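Local coordinates for peptide methionine sulfoxide reductase MsrA (Corynebacterium diphtheriae, PDB 4D7L), which reduces methionine (S)-S-oxide to methionine by thiol-disulfide chemistry, probably as a repair enzyme for oxidised proteins, at residues V31-L37 with T108-N112; Y88-G92 with E213-Y217. One frame throughout, in Å; residues are numbered along the deposited sequence.

Contact 1 and contact 2 use the same device: a primary-amide side chain, Asn112 in one and Gln215 in the other, takes the backbone N and O of a single residue opposite it. They sit in different parts of the chain, their centres 23 Å apart and their nearest atoms about 9 Å apart, without touching. Contact 1 fastens the N-terminal loop over the end of helix 103-107 and lies away from the redox cysteines. Contact 2 is buried and nearer the active site: the side chain of His214 is about 8 Å from that of the predicted active-site Cys72, disulfide-bonded to Cys226, and about 5 Å from a bound cacodylate ion, probably from the crystallisation liquor.

Contact 1 (V31-L37 with T108-N112); sequences VEEKDAL and TGRTN
Asn112 takes both backbone polar atoms of Val31. Val31 N donates to Asn112 OD1 at 2.8 Å, in the carbonyl plane and on a lone pair, while Asn112 ND2 returns a bond to Val31 O at 2.9 Å. The second bond is almost straight (N-H...O 177°) and leaves within the amide plane, so the two together fix the rotation of the carboxamide. Its chi1 of -70° sets CG beside the backbone N and turns the amide to Val31. Val31 CG2 lies against Asn112 OD1, and CG1 faces the backbone of Gly109 and Arg110.

The other end of 31-37 is held by Leu37 N, which donates to Arg110 O at 3.0 Å (N-H...O 165°). Leu37 then crosses Arg110 at about a right angle. Its CG packs 3.8 Å from Arg110 CB, CD1 reaches Thr108 OG1 at 3.6 Å, and CD2 sits over one face of the guanidinium, toward its rim. A water bridges the segments, donating to Asp35 O (2.8 Å) and accepting from Arg110 NE (2.9 Å).

Behind this shell, Thr108 OG1 accepts from Arg110 N in an ST turn just past helix 103-107, and it also bonds to Glu105 O. Gly109, between Thr108 and Arg110, has positive phi and is the first residue to leave helical geometry. Leu37 O and Asn112 O accept hydrogen bonds from Thr98 OG1 and Arg156 NH2.

Three direct bonds, all using main-chain atoms of 31-37, tie this largely irregular loop to the turn leading into strand 114-121, consistent with its being held mainly through its main chain, since no salt bridge joins the two segments.

Contact 2 (Y88-G92 with E213-Y217); sequences YTSVG and EHQQY
Gln215 and Val91 slide past each other in opposite directions, bringing the amide of Gln215 alongside the peptide edge of strand 86-94. Val91 N donates to Gln215 OE1 at 3.0 Å (N-H...O 163°), and Gln215 NE2 donates to Val91 O at 2.9 Å, with the acceptor close to the amide plane. A bend at chi2 (-61°) folds the chain back so that the amide reaches the strand. Val91 CG2 packs 3.7 Å from Gln215 NE2 and also against His214 CB. Ser90 CB lies 3.3 Å from Gln215 OE1.

A water extends the pairing by donating to Gln215 OE1 (2.9 Å) and Thr89 O and accepting from Gln216 NE2, whose amide is also held through OE1 by Ala52 N. Gln215 OE1 takes two bonds, from Val91 N and the water, and Gln215 NE2 also bonds to Ala210 O.

His214 to Tyr217 form a type II turn that places Gln216 at the N-cap of helix 217-220. His214 ND1 bonds to Trp74 NE1, and the Tyr217 ring stacks on Trp74. In this MsrA core the loop after outermost strand 208-209 lies along strand 86-94, Gln215 pairing strand-like with Val91, beside helix 73-81, which starts after the predicted active-site Cys72.

Contact 1 (V31-L37 with T108-N112)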
ATOM      1  N   VAL A  31      10.416   5.130  14.420  1.00 20.14           N
ATOM      2  CA  VAL A  31      11.711   5.194  15.094  1.00 20.67           C
ATOM      3  C   VAL A  31      12.553   6.346  14.505  1.00 24.31           C
ATOM      4  O   VAL A  31      12.298   6.791  13.389  1.00 23.31           O
ATOM      5  CB  VAL A  31      12.480   3.856  14.993  1.00 23.16           C
ATOM      6  CG1 VAL A  31      11.650   2.727  15.623  1.00 23.90           C
ATOM      7  CG2 VAL A  31      12.839   3.528  13.543  1.00 19.67           C
ATOM      8  N   GLU A  32      13.531   6.856  15.261  0.94 19.54           N
ATOM      9  CA  GLU A  32      14.493   7.787  14.667  0.94 20.93           C
ATOM     10  C   GLU A  32      15.277   7.066  13.566  0.94 23.21           C
ATOM     11  O   GLU A  32      15.614   5.882  13.707  0.94 19.96           O
ATOM     12  CB  GLU A  32      15.450   8.344  15.731  0.94 27.23           C
ATOM     13  CG  GLU A  32      14.769   9.214  16.766  0.94 31.70           C
ATOM     14  CD  GLU A  32      14.096  10.428  16.147  0.94 54.89           C
ATOM     15  OE1 GLU A  32      14.738  11.104  15.314  0.94 57.94           O
ATOM     16  OE2 GLU A  32      12.922  10.701  16.487  0.94 64.77           O
ATOM     17  N   GLU A  33      15.575   7.765  12.471  1.00 22.16           N
ATOM     18  CA  GLU A  33      16.228   7.105  11.349  1.00 28.66           C
ATOM     19  C   GLU A  33      17.571   6.539  11.772  1.00 26.72           C
ATOM     20  O   GLU A  33      17.985   5.493  11.283  1.00 22.89           O
ATOM     21  CB  GLU A  33      16.424   8.071  10.170  1.00 29.61           C
ATOM     22  CG  GLU A  33      15.139   8.344   9.418  1.00 31.56           C
ATOM     23  CD  GLU A  33      15.320   9.298   8.248  1.00 37.60           C
ATOM     24  OE1 GLU A  33      16.475   9.545   7.821  1.00 36.23           O
ATOM     25  OE2 GLU A  33      14.292   9.814   7.774  1.00 38.25           O
ATOM     26  N   LYS A  34      18.225   7.194  12.722  1.00 24.87           N
ATOM     27  CA  LYS A  34      19.504   6.687  13.208  1.00 25.97           C
ATOM     28  C   LYS A  34      19.344   5.359  13.955  1.00 27.62           C
ATOM     29  O   LYS A  34      20.299   4.586  14.064  1.00 29.34           O
ATOM     30  CB  LYS A  34      20.182   7.726  14.100  1.00 27.11           C
ATOM     31  CG  LYS A  34      19.627   7.777  15.494  1.00 30.48           C
ATOM     32  CD  LYS A  34      20.308   8.843  16.328  1.00 37.37           C
ATOM     33  CE  LYS A  34      19.556   9.048  17.638  1.00 42.82           C
ATOM     34  NZ  LYS A  34      20.263  10.009  18.520  1.00 54.59           N
ATOM     35  N   ASP A  35      18.134   5.090  14.450  1.00 24.54           N
ATOM     36  CA  ASP A  35      17.850   3.854  15.180  1.00 23.56           C
ATOM     37  C   ASP A  35      17.188   2.781  14.306  1.00 26.10           C
ATOM     38  O   ASP A  35      16.922   1.683  14.776  1.00 24.55           O
ATOM     39  CB  ASP A  35      16.926   4.127  16.360  1.00 25.79           C
ATOM     40  CG  ASP A  35      17.532   5.071  17.373  1.00 34.75           C
ATOM     41  OD1 ASP A  35      18.768   5.051  17.534  1.00 31.41           O
ATOM     42  OD2 ASP A  35      16.762   5.827  18.004  1.00 36.18           O
ATOM     43  N   ALA A  36      16.912   3.093  13.046  1.00 21.55           N
ATOM     44  CA  ALA A  36      16.169   2.164  12.204  1.00 21.40           C
ATOM     45  C   ALA A  36      17.037   0.975  11.791  1.00 22.46           C
ATOM     46  O   ALA A  36      18.259   1.049  11.855  1.00 21.99           O
ATOM     47  CB  ALA A  36      15.626   2.887  10.986  1.00 20.81           C
ATOM     48  N   LEU A  37      16.404  -0.130  11.399  1.00 19.20           N
ATOM     49  CA  LEU A  37      17.148  -1.302  10.917  1.00 20.11           C
ATOM     50  C   LEU A  37      17.976  -0.946   9.687  1.00 19.50           C
ATOM     51  O   LEU A  37      17.542  -0.157   8.836  1.00 19.09           O
ATOM     52  CB  LEU A  37      16.181  -2.458  10.592  1.00 19.72           C
ATOM     53  CG  LEU A  37      15.538  -3.082  11.832  1.00 22.68           C
ATOM     54  CD1 LEU A  37      14.382  -4.008  11.465  1.00 23.48           C
ATOM     55  CD2 LEU A  37      16.596  -3.861  12.644  1.00 24.24           C
ATOM     56  N   THR A 108       8.579  -5.562  12.595  1.00 19.36           N
ATOM     57  CA  THR A 108       9.081  -5.065  13.893  1.00 18.40           C
ATOM     58  C   THR A 108       8.720  -3.607  14.171  1.00 24.70           C
ATOM     59  O   THR A 108       8.891  -3.113  15.302  1.00 21.79           O
ATOM     60  CB  THR A 108      10.616  -5.153  14.012  1.00 20.77           C
ATOM     61  OG1 THR A 108      11.207  -4.217  13.108  1.00 19.76           O
ATOM     62  CG2 THR A 108      11.116  -6.577  13.702  1.00 24.98           C
ATOM     63  N   GLY A 109       8.305  -2.897  13.128  1.00 17.89           N
ATOM     64  CA  GLY A 109       8.053  -1.466  13.224  1.00 15.93           C
ATOM     65  C   GLY A 109       9.325  -0.630  13.111  1.00 23.05           C
ATOM     66  O   GLY A 109       9.258   0.587  13.124  1.00 19.94           O
ATOM     67  N   ARG A 110      10.488  -1.269  12.982  1.00 16.69           N
ATOM     68  CA  ARG A 110      11.755  -0.507  13.054  1.00 14.63           C
ATOM     69  C   ARG A 110      12.326  -0.103  11.693  1.00 18.51           C
ATOM     70  O   ARG A 110      13.481   0.286  11.601  1.00 19.80           O
ATOM     71  CB  ARG A 110      12.778  -1.320  13.843  1.00 16.53           C
ATOM     72  CG  ARG A 110      12.289  -1.544  15.274  1.00 21.37           C
ATOM     73  CD  ARG A 110      13.121  -2.582  16.012  1.00 31.35           C
ATOM     74  NE  ARG A 110      14.533  -2.237  16.042  1.00 40.30           N
ATOM     75  CZ  ARG A 110      15.487  -3.061  16.471  1.00 51.33           C
ATOM     76  NH1 ARG A 110      15.175  -4.280  16.902  1.00 44.82           N
ATOM     77  NH2 ARG A 110      16.755  -2.671  16.458  1.00 53.98           N
ATOM     78  N   THR A 111      11.498  -0.149  10.650  1.00 16.14           N
ATOM     79  CA  THR A 111      11.916   0.318   9.333  1.00 16.09           C
ATOM     80  C   THR A 111      11.231   1.618   8.943  1.00 19.04           C
ATOM     81  O   THR A 111      11.645   2.258   7.991  1.00 18.59           O
ATOM     82  CB  THR A 111      11.587  -0.696   8.206  1.00 20.15           C
ATOM     83  OG1 THR A 111      10.166  -0.705   7.980  1.00 17.36           O
ATOM     84  CG2 THR A 111      12.101  -2.132   8.526  1.00 15.87           C
ATOM     85  N   ASN A 112      10.153   1.946   9.657  1.00 19.78           N
ATOM     86  CA  ASN A 112       9.241   3.066   9.359  1.00 18.56           C
ATOM     87  C   ASN A 112       8.449   2.929   8.063  1.00 19.45           C
ATOM     88  O   ASN A 112       7.655   3.811   7.730  1.00 17.02           O
ATOM     89  CB  ASN A 112      10.005   4.405   9.360  1.00 16.03           C
ATOM     90  CG  ASN A 112      10.446   4.812  10.756  1.00 21.36           C
ATOM     91  OD1 ASN A 112       9.951   4.268  11.752  1.00 21.47           O
ATOM     92  ND2 ASN A 112      11.366   5.789  10.844  1.00 17.66           N
TER
HETATM   93  O   HOH W   1      14.747   0.676  16.229  1.00 41.08           O

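Contact 2 (Y88-G92 with E213-Y217)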
ATOM      1  N   TYR A  88      -1.044  -4.307 -13.645  1.00 15.24           N
ATOM      2  CA  TYR A  88      -0.065  -5.033 -12.828  1.00 14.89           C
ATOM      3  C   TYR A  88      -0.154  -4.519 -11.397  1.00 16.78           C
ATOM      4  O   TYR A  88      -0.410  -3.327 -11.177  1.00 20.09           O
ATOM      5  CB  TYR A  88       1.361  -4.845 -13.366  1.00 18.67           C
ATOM      6  CG  TYR A  88       2.460  -5.460 -12.506  1.00 18.97           C
ATOM      7  CD1 TYR A  88       2.743  -6.821 -12.576  1.00 18.65           C
ATOM      8  CD2 TYR A  88       3.211  -4.675 -11.620  1.00 19.85           C
ATOM      9  CE1 TYR A  88       3.757  -7.395 -11.788  1.00 22.49           C
ATOM     10  CE2 TYR A  88       4.222  -5.232 -10.823  1.00 18.58           C
ATOM     11  CZ  TYR A  88       4.497  -6.590 -10.925  1.00 21.60           C
ATOM     12  OH  TYR A  88       5.490  -7.167 -10.148  1.00 23.21           O
ATOM     13  N   THR A  89       0.049  -5.406 -10.428  1.00 17.15           N
ATOM     14  CA  THR A  89       0.228  -4.984  -9.037  1.00 14.06           C
ATOM     15  C   THR A  89       1.370  -5.763  -8.371  1.00 14.10           C
ATOM     16  O   THR A  89       1.755  -6.839  -8.838  1.00 17.89           O
ATOM     17  CB  THR A  89      -1.041  -5.198  -8.168  1.00 18.81           C
ATOM     18  OG1 THR A  89      -1.312  -6.603  -8.062  1.00 16.72           O
ATOM     19  CG2 THR A  89      -2.257  -4.462  -8.748  1.00 17.32           C
ATOM     20  N   SER A  90       1.911  -5.214  -7.293  1.00 15.28           N
ATOM     21  CA  SER A  90       2.783  -5.985  -6.396  1.00 15.25           C
ATOM     22  C   SER A  90       2.605  -5.435  -4.990  1.00 13.12           C
ATOM     23  O   SER A  90       1.972  -4.390  -4.814  1.00 15.34           O
ATOM     24  CB  SER A  90       4.261  -5.917  -6.830  1.00 17.68           C
ATOM     25  OG  SER A  90       4.824  -4.637  -6.558  1.00 19.97           O
ATOM     26  N   VAL A  91       3.134  -6.146  -4.003  1.00 14.36           N
ATOM     27  CA  VAL A  91       3.125  -5.658  -2.637  1.00 15.41           C
ATOM     28  C   VAL A  91       4.528  -5.517  -2.092  1.00 15.07           C
ATOM     29  O   VAL A  91       5.489  -6.197  -2.515  1.00 15.03           O
ATOM     30  CB  VAL A  91       2.313  -6.573  -1.686  1.00 13.80           C
ATOM     31  CG1 VAL A  91       0.830  -6.521  -2.071  1.00 14.95           C
ATOM     32  CG2 VAL A  91       2.842  -8.015  -1.707  1.00 13.95           C
ATOM     33  N   GLY A  92       4.662  -4.602  -1.150  1.00 15.32           N
ATOM     34  CA  GLY A  92       5.979  -4.336  -0.628  1.00 15.49           C
ATOM     35  C   GLY A  92       5.909  -3.181   0.341  1.00 14.18           C
ATOM     36  O   GLY A  92       4.884  -2.946   0.990  1.00 14.84           O
ATOM     37  N   GLU A 213       6.361 -14.963  -1.798  1.00 20.07           N
ATOM     38  CA  GLU A 213       5.209 -15.566  -1.137  1.00 20.91           C
ATOM     39  C   GLU A 213       4.078 -14.571  -0.914  1.00 21.26           C
ATOM     40  O   GLU A 213       2.903 -14.960  -0.897  1.00 20.19           O
ATOM     41  CB  GLU A 213       5.621 -16.179   0.221  1.00 24.39           C
ATOM     42  CG  GLU A 213       6.479 -17.429   0.092  1.00 40.66           C
ATOM     43  CD  GLU A 213       7.956 -17.156  -0.279  1.00 51.75           C
ATOM     44  OE1 GLU A 213       8.422 -15.990  -0.234  1.00 35.42           O
ATOM     45  OE2 GLU A 213       8.656 -18.134  -0.630  1.00 61.93           O
ATOM     46  N   HIS A 214       4.419 -13.298  -0.706  1.00 16.41           N
ATOM     47  CA  HIS A 214       3.395 -12.261  -0.479  1.00 18.17           C
ATOM     48  C   HIS A 214       2.683 -11.800  -1.753  1.00 17.60           C
ATOM     49  O   HIS A 214       1.573 -11.259  -1.689  1.00 19.72           O
ATOM     50  CB  HIS A 214       4.023 -11.026   0.207  1.00 18.25           C
ATOM     51  CG  HIS A 214       4.457 -11.294   1.615  1.00 19.01           C
ATOM     52  ND1 HIS A 214       3.605 -11.159   2.689  1.00 15.61           N
ATOM     53  CD2 HIS A 214       5.636 -11.729   2.118  1.00 17.93           C
ATOM     54  CE1 HIS A 214       4.239 -11.500   3.797  1.00 19.30           C
ATOM     55  NE2 HIS A 214       5.481 -11.828   3.482  1.00 18.85           N
ATOM     56  N   GLN A 215       3.334 -11.967  -2.896  1.00 16.90           N
ATOM     57  CA  GLN A 215       2.786 -11.475  -4.160  1.00 17.67           C
ATOM     58  C   GLN A 215       1.566 -12.285  -4.530  1.00 18.19           C
ATOM     59  O   GLN A 215       1.661 -13.488  -4.684  1.00 19.02           O
ATOM     60  CB  GLN A 215       3.848 -11.547  -5.267  1.00 16.93           C
ATOM     61  CG  GLN A 215       5.170 -10.864  -4.869  1.00 13.76           C
ATOM     62  CD  GLN A 215       4.989  -9.367  -4.563  1.00 17.64           C
ATOM     63  OE1 GLN A 215       4.132  -8.714  -5.154  1.00 17.95           O
ATOM     64  NE2 GLN A 215       5.824  -8.815  -3.667  1.00 17.99           N
ATOM     65  N   GLN A 216       0.421 -11.620  -4.635  1.00 18.33           N
ATOM     66  CA  GLN A 216      -0.864 -12.290  -4.885  1.00 13.85           C
ATOM     67  C   GLN A 216      -1.124 -13.412  -3.890  1.00 16.91           C
ATOM     68  O   GLN A 216      -1.648 -14.467  -4.243  1.00 21.22           O
ATOM     69  CB  GLN A 216      -0.926 -12.830  -6.320  1.00 22.14           C
ATOM     70  CG  GLN A 216      -0.794 -11.744  -7.394  1.00 18.32           C
ATOM     71  CD  GLN A 216       0.649 -11.512  -7.804  1.00 17.59           C
ATOM     72  OE1 GLN A 216       1.311 -12.425  -8.294  1.00 19.78           O
ATOM     73  NE2 GLN A 216       1.141 -10.293  -7.606  1.00 17.74           N
ATOM     74  N   TYR A 217      -0.758 -13.172  -2.635  1.00 17.91           N
ATOM     75  CA  TYR A 217      -0.910 -14.171  -1.583  1.00 18.47           C
ATOM     76  C   TYR A 217      -2.301 -14.816  -1.534  1.00 15.78           C
ATOM     77  O   TYR A 217      -2.434 -16.039  -1.423  1.00 16.85           O
ATOM     78  CB  TYR A 217      -0.605 -13.529  -0.219  1.00 17.53           C
ATOM     79  CG  TYR A 217      -0.794 -14.475   0.937  1.00 18.70           C
ATOM     80  CD1 TYR A 217       0.143 -15.459   1.213  1.00 21.73           C
ATOM     81  CD2 TYR A 217      -1.914 -14.372   1.780  1.00 22.05           C
ATOM     82  CE1 TYR A 217      -0.031 -16.334   2.286  1.00 23.81           C
ATOM     83  CE2 TYR A 217      -2.092 -15.243   2.852  1.00 20.46           C
ATOM     84  CZ  TYR A 217      -1.147 -16.220   3.099  1.00 22.07           C
ATOM     85  OH  TYR A 217      -1.321 -17.086   4.160  1.00 23.93           O
TER
HETATM   86  O   HOH W   2       3.767  -8.999  -7.980  1.00 19.20           O